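Local coordinates for bifunctional protein PutA (Bdellovibrio bacteriovorus, PDB 5UR2) that probably carries out both oxidations of proline catabolism, a flavin-dependent proline dehydrogenase step followed by NAD+-dependent oxidation of L-glutamate gamma-semialdehyde to glutamate, at residues Y275-F280 against V323-A328; D282-T287 against A338-E343; A332-C337 against V357-A362. All coordinates share one frame; numbering follows the deposited sequence.

Contact 1: residues Y275-F280 against V323-A328; sequences YLRDSF and VYTNKA. With P5F (N-propargylglycine-modified flavin adenine dinucleotide), chain F.
Y275 and Y324 are joined by a backbone hydrogen bond, Y324 N to Y275 O (3.0 Å, angle at the hydrogen 154°). This bond and the 4.5 Å between L276 CA and V323 CA are the evidence for a single beta bridge, accompanied by a CA-H...O contact of 3.2 Å from V323 CA to Y275 O. The bridge ties the loop after strand 268-273 of the proline dehydrogenase (beta/alpha)8 barrel to the loop entering helix 327-343. R277 adds two weak, strongly bent bonds, NE and NH2 both reaching V323 O, while NH2 has its stronger partner in T454. With CG beside the backbone N and the chain extended to NE, R277 lays its CG over one face of the Y324 ring, off-centre, its guanidinium plane 56° from that ring. One water is shared by R277 O, F280 N and Y324 OH, joining the first helical turn to the tyrosine. At the adenine end of the cofactor, K327 NZ bonds phosphate O1A at 2.9 Å and also forms a salt bridge with D331; the lysine's CB and CG run along the adenine. T325 O accepts a weak bond from N6A, and Y275 CD2 lies 3.2 Å from ribose O2B. N326 OD1 caps helix 327-343 through A328 N, which approaches from above the carbonyl plane. The loops and first turn of helix 327-343 together hold the AMP half of the modified FAD. Y275 OH bonds Y306 N. L276 CD2 meets V323 CG1, and this methyl sits 3.6 Å from the centroid of the Y275 ring, 1° off its normal.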
loop_
_atom_site.group_PDB
_atom_site.type_symbol
_atom_site.label_atom_id
_atom_site.label_comp_id
_atom_site.label_asym_id
_atom_site.label_seq_id
_atom_site.Cartn_x
_atom_site.Cartn_y
_atom_site.Cartn_z
ATOM N N TYR B 275 -5.394 -31.948 -30.715
ATOM C CA TYR B 275 -5.795 -30.861 -29.835
ATOM C C TYR B 275 -5.074 -29.557 -30.152
ATOM O O TYR B 275 -5.349 -28.544 -29.493
ATOM C CB TYR B 275 -5.609 -31.257 -28.356
ATOM C CG TYR B 275 -4.202 -31.313 -27.766
ATOM C CD1 TYR B 275 -3.047 -31.238 -28.558
ATOM C CD2 TYR B 275 -4.038 -31.481 -26.380
ATOM C CE1 TYR B 275 -1.762 -31.305 -27.968
ATOM C CE2 TYR B 275 -2.779 -31.551 -25.792
ATOM C CZ TYR B 275 -1.644 -31.456 -26.576
ATOM O OH TYR B 275 -0.406 -31.545 -25.957
ATOM N N LEU B 276 -4.172 -29.554 -31.139
ATOM C CA LEU B 276 -3.513 -28.327 -31.572
ATOM C C LEU B 276 -4.374 -27.594 -32.594
ATOM O O LEU B 276 -4.964 -28.217 -33.489
ATOM C CB LEU B 276 -2.142 -28.610 -32.189
ATOM C CG LEU B 276 -1.085 -29.162 -31.222
ATOM C CD1 LEU B 276 0.248 -29.377 -31.943
ATOM C CD2 LEU B 276 -0.938 -28.249 -29.997
ATOM N N ARG B 277 -4.412 -26.258 -32.472
ATOM C CA ARG B 277 -5.182 -25.444 -33.416
ATOM C C ARG B 277 -4.658 -25.553 -34.852
ATOM O O ARG B 277 -5.438 -25.406 -35.806
ATOM C CB ARG B 277 -5.191 -23.973 -32.965
ATOM C CG ARG B 277 -5.887 -23.763 -31.619
ATOM C CD ARG B 277 -5.737 -22.340 -31.030
ATOM N NE ARG B 277 -6.321 -22.322 -29.686
ATOM C CZ ARG B 277 -7.621 -22.170 -29.426
ATOM N NH1 ARG B 277 -8.495 -22.003 -30.410
ATOM N NH2 ARG B 277 -8.057 -22.203 -28.180
ATOM N N ASP B 278 -3.364 -25.824 -35.043
ATOM C CA ASP B 278 -2.809 -25.851 -36.392
ATOM C C ASP B 278 -2.673 -27.262 -36.947
ATOM O O ASP B 278 -2.107 -27.448 -38.027
ATOM C CB ASP B 278 -1.466 -25.092 -36.440
ATOM C CG ASP B 278 -0.382 -25.709 -35.575
ATOM O OD1 ASP B 278 -0.561 -26.845 -35.080
ATOM O OD2 ASP B 278 0.667 -25.038 -35.391
ATOM N N SER B 279 -3.253 -28.248 -36.272
ATOM C CA SER B 279 -3.041 -29.628 -36.672
ATOM C C SER B 279 -3.751 -29.976 -37.985
ATOM O O SER B 279 -3.235 -30.790 -38.768
ATOM C CB SER B 279 -3.472 -30.546 -35.525
ATOM O OG SER B 279 -4.815 -30.271 -35.108
ATOM N N PHE B 280 -4.927 -29.406 -38.255
ATOM C CA PHE B 280 -5.552 -29.724 -39.539
ATOM C C PHE B 280 -4.728 -29.165 -40.694
ATOM O O PHE B 280 -4.590 -29.817 -41.733
ATOM C CB PHE B 280 -7.003 -29.228 -39.592
ATOM C CG PHE B 280 -7.718 -29.565 -40.883
ATOM C CD1 PHE B 280 -7.868 -30.893 -41.289
ATOM C CD2 PHE B 280 -8.305 -28.563 -41.656
ATOM C CE1 PHE B 280 -8.539 -31.215 -42.489
ATOM C CE2 PHE B 280 -8.984 -28.864 -42.829
ATOM C CZ PHE B 280 -9.105 -30.200 -43.256
ATOM N N VAL B 323 -3.307 -24.979 -27.867
ATOM C CA VAL B 323 -4.310 -26.042 -27.814
ATOM C C VAL B 323 -5.695 -25.413 -27.799
ATOM O O VAL B 323 -5.875 -24.262 -27.385
ATOM C CB VAL B 323 -4.115 -26.972 -26.596
ATOM C CG1 VAL B 323 -2.844 -27.804 -26.754
ATOM C CG2 VAL B 323 -4.050 -26.158 -25.299
ATOM N N TYR B 324 -6.678 -26.157 -28.311
ATOM C CA TYR B 324 -8.064 -25.828 -28.013
ATOM C C TYR B 324 -8.267 -25.915 -26.516
ATOM O O TYR B 324 -7.608 -26.704 -25.835
ATOM C CB TYR B 324 -9.044 -26.792 -28.698
ATOM C CG TYR B 324 -8.941 -26.840 -30.187
ATOM C CD1 TYR B 324 -9.408 -25.785 -30.972
ATOM C CD2 TYR B 324 -8.365 -27.938 -30.823
ATOM C CE1 TYR B 324 -9.325 -25.837 -32.370
ATOM C CE2 TYR B 324 -8.256 -27.991 -32.205
ATOM C CZ TYR B 324 -8.735 -26.945 -32.971
ATOM O OH TYR B 324 -8.635 -27.021 -34.331
ATOM N N THR B 325 -9.189 -25.108 -25.996
ATOM C CA THR B 325 -9.486 -25.186 -24.573
ATOM C C THR B 325 -10.918 -25.642 -24.306
ATOM O O THR B 325 -11.336 -25.695 -23.149
ATOM C CB THR B 325 -9.176 -23.851 -23.884
ATOM O OG1 THR B 325 -9.832 -22.788 -24.569
ATOM C CG2 THR B 325 -7.657 -23.599 -23.900
ATOM N N ASN B 326 -11.661 -26.015 -25.340
ATOM C CA ASN B 326 -12.924 -26.733 -25.214
ATOM C C ASN B 326 -12.677 -28.156 -25.704
ATOM O O ASN B 326 -12.258 -28.354 -26.851
ATOM C CB ASN B 326 -14.006 -26.012 -26.025
ATOM C CG ASN B 326 -15.297 -26.825 -26.194
ATOM O OD1 ASN B 326 -15.494 -27.870 -25.587
ATOM N ND2 ASN B 326 -16.198 -26.301 -27.017
ATOM N N LYS B 327 -12.925 -29.144 -24.842
ATOM C CA LYS B 327 -12.499 -30.497 -25.191
ATOM C C LYS B 327 -13.241 -31.023 -26.424
ATOM O O LYS B 327 -12.688 -31.824 -27.188
ATOM C CB LYS B 327 -12.681 -31.436 -23.995
ATOM C CG LYS B 327 -11.920 -32.766 -24.157
ATOM C CD LYS B 327 -12.880 -33.917 -24.545
ATOM C CE LYS B 327 -12.119 -35.229 -24.776
ATOM N NZ LYS B 327 -13.047 -36.331 -25.210
ATOM N N ALA B 328 -14.486 -30.590 -26.628
ATOM C CA ALA B 328 -15.219 -30.966 -27.829
ATOM C C ALA B 328 -14.556 -30.428 -29.099
ATOM O O ALA B 328 -14.690 -31.047 -30.163
ATOM C CB ALA B 328 -16.679 -30.502 -27.729
HETATM P PA P5F F . -10.369 -38.595 -24.733
HETATM O O1A P5F F . -11.517 -38.779 -25.781
HETATM O O2A P5F F . -10.739 -38.537 -23.335
HETATM O O5B P5F F . -9.587 -37.316 -24.863
HETATM C C5B P5F F . -8.766 -36.742 -23.852
HETATM C C4B P5F F . -7.888 -35.659 -24.497
HETATM O O4B P5F F . -8.593 -34.489 -24.835
HETATM C C3B P5F F . -6.724 -35.162 -23.691
HETATM O O3B P5F F . -5.661 -36.037 -23.695
HETATM C C2B P5F F . -6.402 -33.882 -24.351
HETATM O O2B P5F F . -5.640 -34.130 -25.482
HETATM C C1B P5F F . -7.739 -33.381 -24.766
HETATM N N9A P5F F . -8.326 -32.429 -23.857
HETATM C C8A P5F F . -8.608 -32.599 -22.508
HETATM N N7A P5F F . -9.172 -31.475 -22.047
HETATM C C5A P5F F . -9.292 -30.540 -23.077
HETATM C C6A P5F F . -9.766 -29.234 -23.177
HETATM N N6A P5F F . -10.317 -28.565 -22.033
HETATM N N1A P5F F . -9.717 -28.577 -24.352
HETATM C C2A P5F F . -9.213 -29.166 -25.457
HETATM N N3A P5F F . -8.713 -30.433 -25.384
HETATM C C4A P5F F . -8.741 -31.136 -24.244
HETATM N N1 P5F F . 0.120 -37.754 -27.137
HETATM C C2 P5F F . 1.053 -36.802 -27.691
HETATM O O2 P5F F . 0.814 -35.462 -27.486
HETATM N N3 P5F F . 2.193 -37.236 -28.443
HETATM C C4 P5F F . 2.463 -38.607 -28.674
HETATM O O4 P5F F . 3.596 -38.961 -29.418
HETATM C C4X P5F F . 1.485 -39.614 -28.082
HETATM N N5 P5F F . 1.736 -41.052 -28.141
HETATM C C5X P5F F . 0.558 -41.921 -27.949
HETATM C C6 P5F F . 0.555 -43.306 -28.512
HETATM C C7 P5F F . -0.607 -44.111 -28.404
HETATM C C7M P5F F . -0.597 -45.510 -28.980
HETATM C C8 P5F F . -1.779 -43.608 -27.762
HETATM C C8M P5F F . -3.033 -44.434 -27.633
HETATM C C9 P5F F . -1.786 -42.297 -27.229
HETATM C C9A P5F F . -0.567 -41.446 -27.335
HETATM N N10 P5F F . -0.585 -40.082 -26.802
HETATM C C10 P5F F . 0.375 -39.165 -27.351
HETATM C "C1'" P5F F . -1.646 -39.587 -25.891
HETATM C "C2'" P5F F . -2.898 -39.130 -26.642
HETATM O "O2'" P5F F . -2.592 -37.990 -27.349
HETATM C "C3'" P5F F . -4.119 -38.865 -25.758
HETATM O "O3'" P5F F . -3.816 -37.838 -24.891
HETATM C "C4'" P5F F . -4.583 -40.051 -24.925
HETATM O "O4'" P5F F . -4.237 -41.199 -25.620
HETATM C "C5'" P5F F . -6.063 -40.020 -24.498
HETATM O "O5'" P5F F . -6.939 -39.545 -25.500
HETATM P P P5F F . -8.398 -40.164 -25.845
HETATM O O1P P5F F . -8.930 -40.020 -27.322
HETATM O O2P P5F F . -8.228 -41.617 -25.263
HETATM O O3P P5F F . -9.317 -39.637 -24.590
HETATM C C21 P5F F . 3.805 -40.987 -26.542
HETATM C C22 P5F F . 2.799 -41.085 -27.438
HETATM C C23 P5F F . 5.040 -40.111 -26.816
HETATM O O HOH W 1 -6.797 -27.905 -36.580
#

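Contact 2: residues D282-T287 against A338-E343; sequences DVKSLT and AKYLLE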
loop_
_atom_site.group_PDB
_atom_site.type_symbol
_atom_site.label_atom_id
_atom_site.label_comp_id
_atom_site.label_asym_id
_atom_site.label_seq_id
_atom_site.Cartn_x
_atom_site.Cartn_y
_atom_site.Cartn_z
ATOM N N ASP B 282 -1.483 -28.870 -40.660
ATOM C CA ASP B 282 -0.354 -29.799 -40.773
ATOM C C ASP B 282 -0.760 -31.099 -41.459
ATOM O O ASP B 282 0.032 -31.676 -42.207
ATOM C CB ASP B 282 0.253 -30.117 -39.404
ATOM C CG ASP B 282 1.021 -28.941 -38.801
ATOM O OD1 ASP B 282 1.488 -28.048 -39.547
ATOM O OD2 ASP B 282 1.159 -28.917 -37.560
ATOM N N VAL B 283 -1.968 -31.603 -41.180
ATOM C CA VAL B 283 -2.441 -32.815 -41.853
ATOM C C VAL B 283 -2.511 -32.594 -43.360
ATOM O O VAL B 283 -2.070 -33.430 -44.153
ATOM C CB VAL B 283 -3.810 -33.239 -41.288
ATOM C CG1 VAL B 283 -4.485 -34.270 -42.201
ATOM C CG2 VAL B 283 -3.675 -33.765 -39.855
ATOM N N LYS B 284 -3.056 -31.461 -43.779
ATOM C CA LYS B 284 -3.133 -31.174 -45.202
ATOM C C LYS B 284 -1.739 -31.025 -45.790
ATOM O O LYS B 284 -1.467 -31.483 -46.909
ATOM C CB LYS B 284 -3.971 -29.913 -45.431
ATOM C CG LYS B 284 -5.456 -30.139 -45.099
ATOM C CD LYS B 284 -6.225 -28.847 -44.878
ATOM C CE LYS B 284 -6.719 -28.279 -46.209
ATOM N NZ LYS B 284 -5.919 -27.146 -46.737
ATOM N N SER B 285 -0.839 -30.392 -45.037
ATOM C CA SER B 285 0.507 -30.146 -45.530
ATOM C C SER B 285 1.297 -31.449 -45.646
ATOM O O SER B 285 1.998 -31.673 -46.639
ATOM C CB SER B 285 1.185 -29.129 -44.607
ATOM O OG SER B 285 2.511 -28.896 -45.004
ATOM N N LEU B 286 1.158 -32.344 -44.665
ATOM C CA LEU B 286 1.802 -33.658 -44.750
ATOM C C LEU B 286 1.241 -34.505 -45.892
ATOM O O LEU B 286 1.967 -35.332 -46.459
ATOM C CB LEU B 286 1.664 -34.398 -43.424
ATOM C CG LEU B 286 2.571 -33.927 -42.278
ATOM C CD1 LEU B 286 2.081 -34.498 -40.942
ATOM C CD2 LEU B 286 3.988 -34.384 -42.541
ATOM N N THR B 287 -0.047 -34.353 -46.227
ATOM C CA THR B 287 -0.606 -35.117 -47.344
ATOM C C THR B 287 -0.007 -34.665 -48.677
ATOM O O THR B 287 0.390 -35.502 -49.499
ATOM C CB THR B 287 -2.139 -34.992 -47.371
ATOM O OG1 THR B 287 -2.690 -35.493 -46.145
ATOM C CG2 THR B 287 -2.732 -35.805 -48.520
ATOM N N ALA B 338 -9.244 -37.063 -39.208
ATOM C CA ALA B 338 -9.362 -38.472 -39.566
ATOM C C ALA B 338 -10.034 -38.638 -40.929
ATOM O O ALA B 338 -9.564 -39.403 -41.776
ATOM C CB ALA B 338 -10.112 -39.228 -38.468
ATOM N N LYS B 339 -11.127 -37.909 -41.166
ATOM C CA LYS B 339 -11.805 -38.004 -42.456
ATOM C C LYS B 339 -10.862 -37.619 -43.593
ATOM O O LYS B 339 -10.820 -38.298 -44.630
ATOM C CB LYS B 339 -13.065 -37.126 -42.462
ATOM N N TYR B 340 -10.071 -36.552 -43.403
ATOM C CA TYR B 340 -9.178 -36.089 -44.462
ATOM C C TYR B 340 -8.123 -37.144 -44.802
ATOM O O TYR B 340 -7.903 -37.458 -45.978
ATOM C CB TYR B 340 -8.512 -34.768 -44.060
ATOM C CG TYR B 340 -7.797 -34.092 -45.216
ATOM C CD1 TYR B 340 -8.484 -33.241 -46.079
ATOM C CD2 TYR B 340 -6.452 -34.309 -45.451
ATOM C CE1 TYR B 340 -7.846 -32.630 -47.144
ATOM C CE2 TYR B 340 -5.801 -33.699 -46.512
ATOM C CZ TYR B 340 -6.503 -32.868 -47.361
ATOM O OH TYR B 340 -5.844 -32.259 -48.410
ATOM N N LEU B 341 -7.463 -37.703 -43.783
ATOM C CA LEU B 341 -6.459 -38.733 -44.026
ATOM C C LEU B 341 -7.079 -39.953 -44.707
ATOM O O LEU B 341 -6.491 -40.517 -45.636
ATOM C CB LEU B 341 -5.793 -39.133 -42.708
ATOM C CG LEU B 341 -4.963 -38.046 -42.010
ATOM C CD1 LEU B 341 -4.782 -38.344 -40.531
ATOM C CD2 LEU B 341 -3.605 -37.888 -42.682
ATOM N N LEU B 342 -8.270 -40.376 -44.259
ATOM C CA LEU B 342 -8.950 -41.495 -44.906
ATOM C C LEU B 342 -9.259 -41.176 -46.363
ATOM O O LEU B 342 -9.053 -42.013 -47.251
ATOM C CB LEU B 342 -10.235 -41.830 -44.151
ATOM C CG LEU B 342 -10.010 -42.495 -42.806
ATOM C CD1 LEU B 342 -11.345 -42.606 -42.058
ATOM C CD2 LEU B 342 -9.347 -43.873 -43.028
ATOM N N GLU B 343 -9.723 -39.950 -46.624
ATOM C CA GLU B 343 -10.004 -39.524 -47.988
ATOM C C GLU B 343 -8.785 -39.650 -48.885
ATOM O O GLU B 343 -8.925 -39.884 -50.092
ATOM C CB GLU B 343 -10.490 -38.081 -47.977
ATOM C CG GLU B 343 -10.978 -37.621 -49.302
ATOM C CD GLU B 343 -12.304 -38.256 -49.644
ATOM O OE1 GLU B 343 -13.238 -38.170 -48.803
ATOM O OE2 GLU B 343 -12.394 -38.848 -50.741
#
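T287 and V283, the two residues that meet the Y340 ring from one helical ridge, are linked through V283 O, which is gripped twice. T287 N reaches it in the regular helical bond, and T287 OG1 donates to it at 2.9 Å from the other face of the carbonyl plane, tilted out of it. This side-chain-to-backbone bond ties the threonine's oxygen back to the preceding turn of its own helix. OG1 then lies 3.6 Å from Y340 CE2, near the ring plane, so Y340 meets it with an edge.

The ring reaches across because its CG stands opposite the backbone N (chi1 -168°), directing the side chain at helix 279-293. There K284 CG settles over one ring face, 3.9 Å from the centroid and 20° off the normal, a CH-pi contact displaced toward the rim on the hydroxyl side. V283 CG1 approaches the ring obliquely at CD2, at 3.8 Å, its side chain and the tyrosine sliding past each other in opposite directions. The same methyl touches L341 CD2, also at 3.8 Å, and those two side chains cross at about a right angle.

The segment axes run 10.2 Å apart and 12° from parallel, as expected for successive outer helices of a (beta/alpha)8 barrel. Inward, V283 rests on I272 of strand 268-273 and L341 on P350 of strand 349-353. With aliphatic and aromatic carbons making most of the interface and the threonine hydroxyl donating within its own helix, the two helices adhere here by shape and dispersion, without directional bonds between them.

Contact 3: residues A332-C337 against V357-A362; sequences ANYELC and VRTLAA
Y334 is the first residue of 332-337 to meet the neighbouring helix, presenting one ring face to T359. The methyl CG2 of T359 lies over that face, offset toward one side, 3.4 Å from CE1 and 3.5 Å from CD1. The two side chains cross at about a right angle, and Y334 OH reaches on to L301 O on a barrel strand, to which it donates.

E335 follows and carries the polar part. Its extended chain sets the carboxylate against R358 side-on. R358 NE bonds E335 OE2 at 2.9 Å. R358 NH2 bonds E335 OE1 at 2.8 Å, and both bonds are nearly straight. Each oxygen uses its syn lone pair, and the carboxylate and guanidinium planes differ by only 15°, the geometry of a bidentate salt bridge. R358 attains it by a bend at chi2 (69°), which brings NE and NH2 round to the glutamate. The carboxylate is further held by Y366 OH at OE1 and by a water at OE2 that also contacts T359 OG1, itself bonded to K303 NZ. A362 CB closes in on E335 CD at 3.5 Å. So many partners fix the buried carboxylate's rotation and would probably favour its charged form.

R358 NH1 bonds L444 O, and NH2, besides E335, bonds Q7 OE1. Both segments are outer helices of the (beta/alpha)8 barrel, their axes 10.3 Å apart and crossing at -19°. C337 leans on helix 279-293, L360 packs on strand 379-382, and helix 6-22 covers R358 and A362 at I10.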
loop_
_atom_site.group_PDB
_atom_site.type_symbol
_atom_site.label_atom_id
_atom_site.label_comp_id
_atom_site.label_asym_id
_atom_site.label_seq_id
_atom_site.Cartn_x
_atom_site.Cartn_y
_atom_site.Cartn_z
ATOM N N ALA B 332 -13.797 -32.838 -32.198
ATOM C CA ALA B 332 -14.314 -32.487 -33.519
ATOM C C ALA B 332 -13.184 -32.347 -34.524
ATOM O O ALA B 332 -13.302 -32.793 -35.673
ATOM C CB ALA B 332 -15.133 -31.193 -33.453
ATOM N N ASN B 333 -12.080 -31.723 -34.106
ATOM C CA ASN B 333 -10.927 -31.593 -34.985
ATOM C C ASN B 333 -10.305 -32.959 -35.281
ATOM O O ASN B 333 -9.826 -33.199 -36.395
ATOM C CB ASN B 333 -9.898 -30.656 -34.346
ATOM C CG ASN B 333 -8.798 -30.293 -35.299
ATOM O OD1 ASN B 333 -9.040 -29.603 -36.297
ATOM N ND2 ASN B 333 -7.585 -30.751 -35.021
ATOM N N TYR B 334 -10.301 -33.865 -34.295
ATOM C CA TYR B 334 -9.812 -35.222 -34.540
ATOM C C TYR B 334 -10.599 -35.868 -35.671
ATOM O O TYR B 334 -10.020 -36.415 -36.619
ATOM C CB TYR B 334 -9.916 -36.067 -33.268
ATOM C CG TYR B 334 -9.199 -37.404 -33.341
ATOM C CD1 TYR B 334 -9.702 -38.461 -34.099
ATOM C CD2 TYR B 334 -8.027 -37.612 -32.620
ATOM C CE1 TYR B 334 -9.033 -39.689 -34.168
ATOM C CE2 TYR B 334 -7.360 -38.816 -32.669
ATOM C CZ TYR B 334 -7.862 -39.858 -33.443
ATOM O OH TYR B 334 -7.168 -41.045 -33.478
ATOM N N GLU B 335 -11.928 -35.798 -35.593
ATOM C CA GLU B 335 -12.743 -36.439 -36.617
ATOM C C GLU B 335 -12.537 -35.777 -37.977
ATOM O O GLU B 335 -12.461 -36.466 -39.001
ATOM C CB GLU B 335 -14.213 -36.450 -36.178
ATOM C CG GLU B 335 -14.439 -37.375 -34.978
ATOM C CD GLU B 335 -15.895 -37.535 -34.530
ATOM O OE1 GLU B 335 -16.830 -37.218 -35.288
ATOM O OE2 GLU B 335 -16.095 -37.996 -33.389
ATOM N N LEU B 336 -12.396 -34.452 -38.002
ATOM C CA LEU B 336 -12.125 -33.756 -39.259
ATOM C C LEU B 336 -10.793 -34.213 -39.858
ATOM O O LEU B 336 -10.701 -34.497 -41.057
ATOM C CB LEU B 336 -12.134 -32.239 -39.012
ATOM C CG LEU B 336 -11.758 -31.329 -40.183
ATOM C CD1 LEU B 336 -12.935 -31.265 -41.189
ATOM C CD2 LEU B 336 -11.356 -29.934 -39.730
ATOM N N CYS B 337 -9.741 -34.277 -39.029
ATOM C CA CYS B 337 -8.451 -34.772 -39.500
ATOM C C CYS B 337 -8.543 -36.220 -39.972
ATOM O O CYS B 337 -7.976 -36.584 -41.015
ATOM C CB CYS B 337 -7.402 -34.645 -38.394
ATOM S SG CYS B 337 -6.924 -32.934 -38.051
ATOM N N VAL B 357 -14.811 -44.339 -27.397
ATOM C CA VAL B 357 -15.662 -45.153 -28.271
ATOM C C VAL B 357 -16.331 -44.295 -29.345
ATOM O O VAL B 357 -16.485 -44.738 -30.486
ATOM C CB VAL B 357 -16.697 -45.948 -27.448
ATOM C CG1 VAL B 357 -17.752 -46.580 -28.358
ATOM C CG2 VAL B 357 -16.009 -47.052 -26.666
ATOM N N ARG B 358 -16.730 -43.057 -29.007
ATOM C CA ARG B 358 -17.257 -42.141 -30.023
ATOM C C ARG B 358 -16.251 -41.924 -31.152
ATOM O O ARG B 358 -16.571 -42.129 -32.334
ATOM C CB ARG B 358 -17.646 -40.802 -29.388
ATOM C CG ARG B 358 -17.721 -39.626 -30.377
ATOM C CD ARG B 358 -18.897 -39.742 -31.350
ATOM N NE ARG B 358 -18.704 -38.909 -32.545
ATOM C CZ ARG B 358 -19.682 -38.550 -33.380
ATOM N NH1 ARG B 358 -20.927 -38.942 -33.151
ATOM N NH2 ARG B 358 -19.420 -37.802 -34.448
ATOM N N THR B 359 -15.023 -41.525 -30.796
ATOM C CA THR B 359 -13.959 -41.309 -31.777
ATOM C C THR B 359 -13.727 -42.548 -32.632
ATOM O O THR B 359 -13.649 -42.468 -33.865
ATOM C CB THR B 359 -12.664 -40.924 -31.055
ATOM O OG1 THR B 359 -12.907 -39.798 -30.198
ATOM C CG2 THR B 359 -11.545 -40.579 -32.073
ATOM N N LEU B 360 -13.584 -43.706 -31.986
ATOM C CA LEU B 360 -13.353 -44.942 -32.727
ATOM C C LEU B 360 -14.509 -45.249 -33.680
ATOM O O LEU B 360 -14.282 -45.651 -34.828
ATOM C CB LEU B 360 -13.136 -46.101 -31.750
ATOM C CG LEU B 360 -11.931 -45.971 -30.804
ATOM C CD1 LEU B 360 -11.958 -47.035 -29.708
ATOM C CD2 LEU B 360 -10.654 -46.079 -31.592
ATOM N N ALA B 361 -15.753 -45.089 -33.217
ATOM C CA ALA B 361 -16.913 -45.407 -34.052
ATOM C C ALA B 361 -17.022 -44.459 -35.243
ATOM O O ALA B 361 -17.408 -44.877 -36.340
ATOM C CB ALA B 361 -18.200 -45.361 -33.223
ATOM N N ALA B 362 -16.709 -43.179 -35.044
ATOM C CA ALA B 362 -16.713 -42.237 -36.162
ATOM C C ALA B 362 -15.682 -42.637 -37.214
ATOM O O ALA B 362 -15.980 -42.676 -38.412
ATOM C CB ALA B 362 -16.445 -40.821 -35.652
HETATM O O HOH W 2 -14.640 -37.900 -30.841
#

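In the fold
All three contacts use helix 327-343 of the proline dehydrogenase barrel: contact 1 at its entry, contact 3 in its middle and contact 2 toward its end. Contact 1 joins its entry to the loop ahead of helix 279-293, contact 2 its end to that helix itself, whereas contact 3 joins it to helix 357-369. Contacts 2 and 3 are buried, contact 1 only partly. Chemistry changes with place: loop backbone, a lysine and the cofactor's adenine end in contact 1, apolar packing in contact 2, a buried ion pair in contact 3. They also touch directly. F280 packs on Y340 and L336, V283 CG2 meets C337 SG, and Y324 OH probably bonds N333 OD1.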